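Local coordinates for 33-36 kDa outer membrane protein (Acinetobacter baumannii, PDB 6GIE) that probably forms a porin-type beta-barrel channel in the outer membrane and may be linked to carbapenem susceptibility, at residues G199-G203 against T204-I208. Numbering follows the deposited sequence.
Sequences GNIDG and TNMAI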
loop_
_atom_site.group_PDB
_atom_site.type_symbol
_atom_site.label_atom_id
_atom_site.label_comp_id
_atom_site.label_asym_id
_atom_site.label_seq_id
_atom_site.Cartn_x
_atom_site.Cartn_y
_atom_site.Cartn_z
ATOM N N GLY A 199 -1.212 6.799 13.562
ATOM C CA GLY A 199 -1.305 7.782 14.615
ATOM C C GLY A 199 -0.016 8.561 14.844
ATOM O O GLY A 199 1.111 8.069 14.626
ATOM N N ASN A 200 -0.212 9.801 15.265
ATOM C CA ASN A 200 0.850 10.667 15.756
ATOM C C ASN A 200 1.194 10.250 17.138
ATOM O O ASN A 200 0.290 9.906 17.874
ATOM C CB ASN A 200 0.363 12.100 15.758
ATOM C CG ASN A 200 0.189 12.625 14.340
ATOM O OD1 ASN A 200 0.856 12.161 13.413
ATOM N ND2 ASN A 200 -0.696 13.571 14.165
ATOM N N ILE A 201 2.476 10.242 17.509
ATOM C CA ILE A 201 2.775 10.008 18.919
ATOM C C ILE A 201 2.736 11.356 19.677
ATOM O O ILE A 201 3.425 12.304 19.325
ATOM C CB ILE A 201 4.046 9.155 19.181
ATOM C CG1 ILE A 201 5.313 9.993 19.110
ATOM C CG2 ILE A 201 4.133 7.959 18.230
ATOM C CD1 ILE A 201 6.461 9.332 19.821
ATOM N N ASP A 202 1.870 11.425 20.682
ATOM C CA ASP A 202 1.536 12.682 21.364
ATOM C C ASP A 202 2.784 13.368 21.914
ATOM O O ASP A 202 3.662 12.724 22.481
ATOM C CB ASP A 202 0.550 12.415 22.513
ATOM C CG ASP A 202 -0.825 11.941 22.021
ATOM O OD1 ASP A 202 -0.887 11.274 20.958
ATOM O OD2 ASP A 202 -1.844 12.226 22.705
ATOM N N GLY A 203 2.856 14.679 21.741
ATOM C CA GLY A 203 4.019 15.435 22.164
ATOM C C GLY A 203 5.252 15.349 21.256
ATOM O O GLY A 203 6.335 15.758 21.676
ATOM N N THR A 204 5.137 14.826 20.030
ATOM C CA THR A 204 6.271 14.892 19.089
ATOM C C THR A 204 5.844 14.988 17.613
ATOM O O THR A 204 4.638 15.019 17.279
ATOM C CB THR A 204 7.274 13.710 19.232
ATOM O OG1 THR A 204 6.773 12.550 18.558
ATOM C CG2 THR A 204 7.569 13.361 20.677
ATOM N N ASN A 205 6.863 15.047 16.748
ATOM C CA ASN A 205 6.688 15.015 15.300
ATOM C C ASN A 205 6.863 13.594 14.747
ATOM O O ASN A 205 7.112 13.427 13.569
ATOM C CB ASN A 205 7.707 15.976 14.628
ATOM C CG ASN A 205 7.208 17.397 14.582
ATOM O OD1 ASN A 205 7.877 18.327 15.025
ATOM N ND2 ASN A 205 6.008 17.570 14.065
ATOM N N MET A 206 6.792 12.576 15.598
ATOM C CA MET A 206 6.923 11.207 15.123
ATOM C C MET A 206 5.531 10.609 14.945
ATOM O O MET A 206 4.524 11.163 15.416
ATOM C CB MET A 206 7.789 10.395 16.087
ATOM C CG MET A 206 9.164 11.068 16.377
ATOM S SD MET A 206 10.021 10.169 17.684
ATOM C CE MET A 206 10.965 9.130 16.631
ATOM N N ALA A 207 5.473 9.475 14.307
ATOM C CA ALA A 207 4.242 8.798 14.136
ATOM C C ALA A 207 4.543 7.356 13.806
ATOM O O ALA A 207 5.675 6.975 13.498
ATOM C CB ALA A 207 3.394 9.446 12.997
ATOM N N ILE A 208 3.459 6.589 13.781
ATOM C CA ILE A 208 3.539 5.180 13.512
ATOM C C ILE A 208 2.391 4.703 12.668
ATOM O O ILE A 208 1.276 5.199 12.807
ATOM C CB ILE A 208 3.583 4.483 14.850
ATOM C CG1 ILE A 208 3.960 3.013 14.663
ATOM C CG2 ILE A 208 2.251 4.634 15.577
ATOM C CD1 ILE A 208 4.502 2.397 15.978
#
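Gly199 and Ile208 face each other as an antiparallel hydrogen-bonded pair, Gly199 N giving to Ile208 O at 3.1 Å and Ile208 N to Gly199 O at 2.9 Å. Beyond the neighbouring non-hydrogen-bonded pair, Asn200 with Ala207, Ile201 N still donates to Met206 O at 3.1 Å, and the chain then reverses through a type II turn from Ile201 to Thr204. Ile201 O closes this turn by accepting from Thr204 N; Gly203 occupies the third position with positive phi. The hydroxyl of Thr204 joins the two arms of the connection: OG1 accepts from Met206 N at 3.0 Å, an ST turn, and gives a weak bond to Ile201 O. With chi1 at 80°, Thr204 OG1 lies over its own backbone, near both of these partners. Ile201 CG1 presses against Thr204 OG1 at 3.0 Å, and the Ile201 side chain lies beside that of Met206, pointing the same way, with CG1 3.9 Å from Met206 CB. On the Asn200 face, Asn200 OD1 sits 3.7 Å from Ala207 CB, while ND2 makes a weak hydrogen bond to Lys60 O and Pro62 touches both residues. The arrangement is a beta hairpin linking strands 190-200 and 207-216, a short connection containing a type II turn and an ST turn, of the sort that joins neighbouring antiparallel strands in porin barrels.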